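Local coordinates for activator of Hsp90 ATPase homologue 1/2-like C-terminal domain-containing protein (Rhodobacter sphaeroides, PDB 3PU2) that is of unknown function but, as an AHA1-family member of the SRPBCC superfamily, may act as an activator of Hsp90 ATPase, at residues A31-P39 with T50-K58; A23-A31 with L82-I90. All coordinates share one frame; numbering follows the deposited sequence.

Interaction 1: A31-P39 with T50-K58; sequences ALTSPALLP and TECVFEPHK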
loop_
_atom_site.group_PDB
_atom_site.type_symbol
_atom_site.label_atom_id
_atom_site.label_comp_id
_atom_site.label_asym_id
_atom_site.label_seq_id
_atom_site.Cartn_x
_atom_site.Cartn_y
_atom_site.Cartn_z
ATOM N N ALA A 31 5.229 1.793 9.909
ATOM C CA ALA A 31 4.792 2.821 8.977
ATOM C C ALA A 31 3.691 2.292 8.074
ATOM O O ALA A 31 2.720 2.985 7.802
ATOM C CB ALA A 31 5.968 3.286 8.132
ATOM N N LEU A 32 3.859 1.056 7.613
ATOM C CA LEU A 32 2.909 0.405 6.718
ATOM C C LEU A 32 1.631 -0.128 7.369
ATOM O O LEU A 32 0.638 -0.383 6.670
ATOM C CB LEU A 32 3.610 -0.741 5.997
ATOM C CG LEU A 32 4.641 -0.311 4.957
ATOM C CD1 LEU A 32 5.633 -1.416 4.723
ATOM C CD2 LEU A 32 3.942 0.025 3.662
ATOM N N THR A 33 1.640 -0.276 8.693
ATOM C CA THR A 33 0.480 -0.835 9.388
ATOM C C THR A 33 -0.115 -0.045 10.558
ATOM O O THR A 33 -1.090 -0.485 11.164
ATOM C CB THR A 33 0.805 -2.248 9.908
ATOM O OG1 THR A 33 1.540 -2.144 11.134
ATOM C CG2 THR A 33 1.642 -3.019 8.878
ATOM N N SER A 34 0.455 1.108 10.888
ATOM C CA SER A 34 -0.079 1.892 11.994
ATOM C C SER A 34 -1.087 2.959 11.553
ATOM O O SER A 34 -0.856 3.703 10.610
ATOM C CB SER A 34 1.060 2.543 12.770
ATOM O OG SER A 34 0.557 3.227 13.902
ATOM N N PRO A 35 -2.237 3.034 12.235
ATOM C CA PRO A 35 -3.267 4.019 11.897
ATOM C C PRO A 35 -2.838 5.455 12.183
ATOM O O PRO A 35 -3.427 6.396 11.659
ATOM C CB PRO A 35 -4.445 3.592 12.769
ATOM C CG PRO A 35 -4.233 2.102 12.902
ATOM C CD PRO A 35 -2.767 2.034 13.177
ATOM N N ALA A 36 -1.825 5.625 13.022
ATOM C CA ALA A 36 -1.351 6.964 13.359
ATOM C C ALA A 36 -0.255 7.468 12.412
ATOM O O ALA A 36 -0.001 8.669 12.341
ATOM C CB ALA A 36 -0.846 6.990 14.801
ATOM N N LEU A 37 0.382 6.551 11.688
ATOM C CA LEU A 37 1.452 6.901 10.766
ATOM C C LEU A 37 1.043 6.859 9.291
ATOM O O LEU A 37 1.554 7.618 8.478
ATOM C CB LEU A 37 2.652 5.980 11.003
ATOM C CG LEU A 37 3.696 6.393 12.056
ATOM C CD1 LEU A 37 3.029 6.740 13.361
ATOM C CD2 LEU A 37 4.689 5.256 12.262
ATOM N N LEU A 38 0.115 5.980 8.941
ATOM C CA LEU A 38 -0.323 5.865 7.553
ATOM C C LEU A 38 -0.834 7.157 6.925
ATOM O O LEU A 38 -0.592 7.407 5.751
ATOM C CB LEU A 38 -1.411 4.806 7.423
ATOM C CG LEU A 38 -0.971 3.351 7.342
ATOM C CD1 LEU A 38 -2.193 2.493 7.546
ATOM C CD2 LEU A 38 -0.312 3.042 6.005
ATOM N N PRO A 39 -1.580 7.974 7.681
ATOM C CA PRO A 39 -2.103 9.229 7.135
ATOM C C PRO A 39 -1.021 10.234 6.750
ATOM O O PRO A 39 -1.214 11.059 5.854
ATOM C CB PRO A 39 -2.979 9.757 8.273
ATOM C CG PRO A 39 -3.461 8.513 8.925
ATOM C CD PRO A 39 -2.199 7.685 8.985
ATOM N N THR A 50 -8.462 10.865 5.787
ATOM C CA THR A 50 -9.295 11.332 6.881
ATOM C C THR A 50 -9.770 10.241 7.830
ATOM O O THR A 50 -10.131 10.539 8.966
ATOM C CB THR A 50 -10.504 12.140 6.360
ATOM O OG1 THR A 50 -11.080 11.479 5.235
ATOM C CG2 THR A 50 -10.069 13.529 5.932
ATOM N N GLU A 51 -9.781 8.989 7.379
ATOM C CA GLU A 51 -10.173 7.874 8.255
ATOM C C GLU A 51 -9.228 6.709 8.031
ATOM O O GLU A 51 -8.956 6.317 6.893
ATOM C CB GLU A 51 -11.601 7.393 8.001
ATOM C CG GLU A 51 -12.152 6.569 9.175
ATOM C CD GLU A 51 -13.445 5.827 8.848
ATOM O OE1 GLU A 51 -14.308 6.399 8.136
ATOM O OE2 GLU A 51 -13.600 4.673 9.317
ATOM N N CYS A 52 -8.720 6.148 9.117
ATOM C CA CYS A 52 -7.799 5.052 8.958
ATOM C C CYS A 52 -7.846 4.000 10.049
ATOM O O CYS A 52 -7.339 4.186 11.155
ATOM C CB CYS A 52 -6.369 5.581 8.829
ATOM S SG CYS A 52 -5.213 4.293 8.301
ATOM N N VAL A 53 -8.462 2.883 9.704
ATOM C CA VAL A 53 -8.573 1.749 10.592
ATOM C C VAL A 53 -7.706 0.659 9.975
ATOM O O VAL A 53 -7.891 0.285 8.820
ATOM C CB VAL A 53 -10.039 1.259 10.685
ATOM C CG1 VAL A 53 -10.128 0.002 11.560
ATOM C CG2 VAL A 53 -10.913 2.384 11.232
ATOM N N PHE A 54 -6.746 0.173 10.747
ATOM C CA PHE A 54 -5.855 -0.883 10.286
ATOM C C PHE A 54 -5.530 -1.732 11.514
ATOM O O PHE A 54 -5.113 -1.221 12.563
ATOM C CB PHE A 54 -4.580 -0.276 9.700
ATOM C CG PHE A 54 -3.914 -1.127 8.650
ATOM C CD1 PHE A 54 -4.168 -0.922 7.304
ATOM C CD2 PHE A 54 -2.994 -2.100 9.006
ATOM C CE1 PHE A 54 -3.506 -1.673 6.326
ATOM C CE2 PHE A 54 -2.331 -2.855 8.036
ATOM C CZ PHE A 54 -2.589 -2.638 6.694
ATOM N N GLU A 55 -5.763 -3.031 11.382
ATOM C CA GLU A 55 -5.520 -3.989 12.449
ATOM C C GLU A 55 -4.693 -5.074 11.768
ATOM O O GLU A 55 -5.240 -5.900 11.045
ATOM C CB GLU A 55 -6.863 -4.536 12.931
ATOM C CG GLU A 55 -7.943 -3.453 13.052
ATOM C CD GLU A 55 -9.322 -3.989 13.461
ATOM O OE1 GLU A 55 -9.771 -5.002 12.887
ATOM O OE2 GLU A 55 -9.963 -3.381 14.348
ATOM N N PRO A 56 -3.362 -5.075 11.974
ATOM C CA PRO A 56 -2.444 -6.052 11.367
ATOM C C PRO A 56 -2.299 -7.419 12.030
ATOM O O PRO A 56 -1.191 -7.822 12.396
ATOM C CB PRO A 56 -1.122 -5.295 11.335
ATOM C CG PRO A 56 -1.159 -4.589 12.623
ATOM C CD PRO A 56 -2.601 -4.058 12.719
ATOM N N HIS A 57 -3.424 -8.121 12.164
ATOM C CA HIS A 57 -3.482 -9.460 12.745
ATOM C C HIS A 57 -4.608 -10.190 12.030
ATOM O O HIS A 57 -5.586 -9.558 11.639
ATOM C CB HIS A 57 -3.752 -9.393 14.254
ATOM C CG HIS A 57 -4.968 -8.602 14.630
ATOM N ND1 HIS A 57 -6.232 -8.914 14.177
ATOM C CD2 HIS A 57 -5.115 -7.538 15.457
ATOM C CE1 HIS A 57 -7.108 -8.078 14.709
ATOM N NE2 HIS A 57 -6.457 -7.235 15.490
ATOM N N LYS A 58 -4.480 -11.505 11.844
ATOM C CA LYS A 58 -5.522 -12.266 11.142
ATOM C C LYS A 58 -6.952 -11.821 11.500
ATOM O O LYS A 58 -7.279 -11.589 12.671
ATOM C CB LYS A 58 -5.368 -13.772 11.404
ATOM C CG LYS A 58 -6.242 -14.643 10.491
ATOM C CD LYS A 58 -6.079 -16.143 10.753
ATOM C CE LYS A 58 -4.694 -16.651 10.369
ATOM N NZ LYS A 58 -4.551 -18.115 10.638
#
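Thr33 lies opposite Pro56 and Pro35 opposite Cys52, their CA atoms 6.3 and 5.5 Å apart, so 31-39 and 50-58 run in opposite directions as the chain leaves helix 25-33. Ser34 is the first residue beyond helical geometry; its carbonyl oxygen then takes the N-H groups of Leu37 and Leu38 in a compact turn. Phe54 is central. A chi1 of -152° turns its ring opposite its own amide nitrogen and up to the helix end, where Leu32 O lies over one face near the rim and Thr33 CB comes within 3.7 Å of Phe54 CE2. The Leu38 side chain crosses that of Phe54 at about a right angle, Leu38 CD1 4.0 Å from Phe54 CD1, and that methyl also touches Cys52 SG at 3.6 Å. Pro35 suits its place, since its rigid ring has no N-H to satisfy and sets Pro35 CG 4.0 Å from Phe54 CB. Thr33 meets the Pro56 ring through CB, while its hydroxyl bonds back to Trp29 O within the helix. Within the sheet, strand 49-54 pairs with strand 61-67, and Phe54 touches Ile62. Apolar side chains thus pack together and on backbone carbonyls, joined by fit rather than inter-segment hydrogen bonds.

Interaction 2: A23-A31 with L82-I90; sequences ATPEQLWAA and LAEPPHRLI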
loop_
_atom_site.group_PDB
_atom_site.type_symbol
_atom_site.label_atom_id
_atom_site.label_comp_id
_atom_site.label_asym_id
_atom_site.label_seq_id
_atom_site.Cartn_x
_atom_site.Cartn_y
_atom_site.Cartn_z
ATOM N N ALA A 23 15.479 2.223 6.427
ATOM C CA ALA A 23 14.984 1.991 7.780
ATOM C C ALA A 23 14.906 0.500 8.082
ATOM O O ALA A 23 14.816 -0.318 7.176
ATOM C CB ALA A 23 13.619 2.628 7.950
ATOM N N THR A 24 14.948 0.143 9.360
ATOM C CA THR A 24 14.879 -1.260 9.742
ATOM C C THR A 24 13.457 -1.744 9.508
ATOM O O THR A 24 12.495 -1.022 9.772
ATOM C CB THR A 24 15.221 -1.461 11.225
ATOM O OG1 THR A 24 14.145 -0.977 12.035
ATOM C CG2 THR A 24 16.489 -0.706 11.582
ATOM N N PRO A 25 13.303 -2.981 9.020
ATOM C CA PRO A 25 11.966 -3.520 8.763
ATOM C C PRO A 25 10.970 -3.307 9.903
ATOM O O PRO A 25 9.767 -3.239 9.676
ATOM C CB PRO A 25 12.238 -4.999 8.459
ATOM C CG PRO A 25 13.546 -5.266 9.142
ATOM C CD PRO A 25 14.330 -4.021 8.856
ATOM N N GLU A 26 11.473 -3.183 11.124
ATOM C CA GLU A 26 10.613 -2.977 12.280
ATOM C C GLU A 26 9.970 -1.600 12.221
ATOM O O GLU A 26 8.861 -1.392 12.718
ATOM C CB GLU A 26 11.420 -3.086 13.580
ATOM C CG GLU A 26 11.958 -4.471 13.931
ATOM C CD GLU A 26 12.924 -5.028 12.895
ATOM O OE1 GLU A 26 13.562 -4.231 12.174
ATOM O OE2 GLU A 26 13.057 -6.269 12.815
ATOM N N GLN A 27 10.686 -0.651 11.630
ATOM C CA GLN A 27 10.188 0.711 11.523
ATOM C C GLN A 27 9.300 0.816 10.311
ATOM O O GLN A 27 8.295 1.519 10.330
ATOM C CB GLN A 27 11.338 1.696 11.370
ATOM C CG GLN A 27 12.362 1.653 12.475
ATOM C CD GLN A 27 13.547 2.533 12.161
ATOM O OE1 GLN A 27 14.204 2.358 11.133
ATOM N NE2 GLN A 27 13.828 3.489 13.041
ATOM N N LEU A 28 9.676 0.119 9.251
ATOM C CA LEU A 28 8.889 0.167 8.041
ATOM C C LEU A 28 7.523 -0.477 8.269
ATOM O O LEU A 28 6.507 0.015 7.774
ATOM C CB LEU A 28 9.622 -0.533 6.906
ATOM C CG LEU A 28 9.027 -0.181 5.545
ATOM C CD1 LEU A 28 8.936 1.326 5.438
ATOM C CD2 LEU A 28 9.879 -0.743 4.423
ATOM N N TRP A 29 7.498 -1.574 9.018
ATOM C CA TRP A 29 6.247 -2.265 9.318
ATOM C C TRP A 29 5.337 -1.353 10.140
ATOM O O TRP A 29 4.122 -1.357 9.954
ATOM C CB TRP A 29 6.531 -3.580 10.073
ATOM C CG TRP A 29 5.315 -4.327 10.575
ATOM C CD1 TRP A 29 4.614 -4.094 11.732
ATOM C CD2 TRP A 29 4.639 -5.393 9.911
ATOM N NE1 TRP A 29 3.539 -4.947 11.824
ATOM C CE2 TRP A 29 3.530 -5.754 10.717
ATOM C CE3 TRP A 29 4.854 -6.075 8.713
ATOM C CZ2 TRP A 29 2.648 -6.768 10.359
ATOM C CZ3 TRP A 29 3.978 -7.084 8.356
ATOM C CH2 TRP A 29 2.885 -7.421 9.176
ATOM N N ALA A 30 5.917 -0.563 11.036
ATOM C CA ALA A 30 5.124 0.350 11.861
ATOM C C ALA A 30 4.521 1.457 10.989
ATOM O O ALA A 30 3.441 1.985 11.287
ATOM C CB ALA A 30 5.991 0.960 12.957
ATOM N N ALA A 31 5.229 1.793 9.909
ATOM C CA ALA A 31 4.792 2.821 8.977
ATOM C C ALA A 31 3.691 2.292 8.074
ATOM O O ALA A 31 2.720 2.985 7.802
ATOM C CB ALA A 31 5.968 3.286 8.132
ATOM N N LEU A 82 -3.483 -12.639 6.762
ATOM C CA LEU A 82 -2.419 -13.174 7.595
ATOM C C LEU A 82 -1.369 -12.100 7.854
ATOM O O LEU A 82 -1.159 -11.221 7.015
ATOM C CB LEU A 82 -1.788 -14.410 6.941
ATOM C CG LEU A 82 -0.550 -14.339 6.049
ATOM C CD1 LEU A 82 0.589 -13.651 6.776
ATOM C CD2 LEU A 82 -0.134 -15.771 5.673
ATOM N N ALA A 83 -0.708 -12.182 9.008
ATOM C CA ALA A 83 0.298 -11.189 9.380
ATOM C C ALA A 83 1.457 -11.741 10.211
ATOM O O ALA A 83 1.287 -12.152 11.372
ATOM C CB ALA A 83 -0.373 -10.027 10.128
ATOM N N GLU A 84 2.641 -11.717 9.608
ATOM C CA GLU A 84 3.865 -12.188 10.242
ATOM C C GLU A 84 4.847 -11.019 10.461
ATOM O O GLU A 84 5.829 -10.876 9.730
ATOM C CB GLU A 84 4.507 -13.244 9.345
ATOM C CG GLU A 84 3.603 -14.432 9.046
ATOM C CD GLU A 84 4.061 -15.234 7.837
ATOM O OE1 GLU A 84 5.286 -15.338 7.604
ATOM O OE2 GLU A 84 3.191 -15.773 7.123
ATOM N N PRO A 85 4.587 -10.158 11.461
ATOM C CA PRO A 85 5.532 -9.052 11.657
ATOM C C PRO A 85 6.972 -9.489 11.877
ATOM O O PRO A 85 7.238 -10.371 12.690
ATOM C CB PRO A 85 4.952 -8.276 12.860
ATOM C CG PRO A 85 3.945 -9.224 13.512
ATOM C CD PRO A 85 3.395 -10.004 12.322
ATOM N N PRO A 86 7.921 -8.850 11.173
ATOM C CA PRO A 86 7.583 -7.781 10.230
ATOM C C PRO A 86 7.655 -8.027 8.716
ATOM O O PRO A 86 7.529 -7.083 7.935
ATOM C CB PRO A 86 8.333 -6.599 10.794
ATOM C CG PRO A 86 9.637 -7.241 11.201
ATOM C CD PRO A 86 9.248 -8.594 11.774
ATOM N N HIS A 87 7.808 -9.275 8.288
ATOM C CA HIS A 87 8.168 -9.583 6.910
ATOM C C HIS A 87 7.038 -9.838 5.938
ATOM O O HIS A 87 7.249 -9.822 4.725
ATOM C CB HIS A 87 9.118 -10.786 6.833
ATOM C CG HIS A 87 9.303 -11.520 8.127
ATOM N ND1 HIS A 87 10.296 -11.199 9.029
ATOM C CD2 HIS A 87 8.654 -12.589 8.651
ATOM C CE1 HIS A 87 10.254 -12.040 10.048
ATOM N NE2 HIS A 87 9.265 -12.893 9.843
ATOM N N ARG A 88 5.848 -10.090 6.449
ATOM C CA ARG A 88 4.762 -10.385 5.536
ATOM C C ARG A 88 3.389 -9.996 6.039
ATOM O O ARG A 88 3.091 -10.103 7.225
ATOM C CB ARG A 88 4.793 -11.877 5.202
ATOM C CG ARG A 88 4.189 -12.205 3.865
ATOM C CD ARG A 88 4.420 -13.655 3.472
ATOM N NE ARG A 88 3.720 -14.591 4.344
ATOM C CZ ARG A 88 3.168 -15.722 3.919
ATOM N NH1 ARG A 88 3.235 -16.051 2.636
ATOM N NH2 ARG A 88 2.552 -16.526 4.773
ATOM N N LEU A 89 2.559 -9.519 5.122
ATOM C CA LEU A 89 1.187 -9.137 5.444
ATOM C C LEU A 89 0.382 -9.309 4.174
ATOM O O LEU A 89 0.827 -8.954 3.074
ATOM C CB LEU A 89 1.090 -7.685 5.914
ATOM C CG LEU A 89 -0.338 -7.244 6.255
ATOM C CD1 LEU A 89 -0.532 -7.267 7.741
ATOM C CD2 LEU A 89 -0.580 -5.834 5.747
ATOM N N ILE A 90 -0.806 -9.869 4.327
ATOM C CA ILE A 90 -1.677 -10.106 3.195
ATOM C C ILE A 90 -3.077 -9.661 3.581
ATOM O O ILE A 90 -3.582 -9.997 4.669
ATOM C CB ILE A 90 -1.726 -11.594 2.848
ATOM C CG1 ILE A 90 -0.314 -12.110 2.583
ATOM C CG2 ILE A 90 -2.645 -11.810 1.657
ATOM C CD1 ILE A 90 -0.232 -13.600 2.332
#
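Two successive prolines, the second preceded by a cis peptide bond, lie over one face of the Trp29 indole. Pro85 CA sits 3.8 Å from the centroid of the six-membered ring and only 7° off its normal, a CH-pi contact that pairs the slightly positive C-H of proline with an electron-rich ring. Pro85 CB rests 3.6 Å from Trp29 CE2, and Pro86 CB is equally far from Trp29 CB. The indole reaches the hairpin because a chi1 of 174° extends it, carrying the ring out to the turn. At its far end, Trp29 CH2 meets Leu89 CD1 at 3.7 Å, while Arg88 O approaches the ring edge. With an alanine in place of Trp29, the two prolines would probably lose the flat surface they cover, opening a gap between helix and hairpin. Glu84 and Arg88 point away and form a salt bridge across the classic beta bulge in which His87 and Arg88 both face Glu84. At the start of the helix, Thr24 and Gln27 form a capping box. Helix 25-33 therefore rests by Trp29 on the turn joining strands 73-84 and 88-93, while Leu28 packs on helix 139-156 and on strands 104-113 and 116-124.

Overall arrangement
Interaction 2 uses most of helix 25-33 and interaction 1 its C-terminal end; the segments share Ala31, and the centres lie about 12 Å apart. Along the chain, interaction 1 is nested within the loop that interaction 2 closes. They meet directly where Phe54 CZ lies 3.9 Å from Leu89 CD2, and again where Leu37 CD2 comes 3.6 Å from Ala30 O. One contact brings the helix to edge strand 49-54, the other to the hairpin of strands 73-84 and 88-93, so both join it to the same antiparallel sheet. Ala31 also touches helix 139-156. This is consistent with the helix-grip fold of Bet v 1-like proteins; a part in ligand binding is not established.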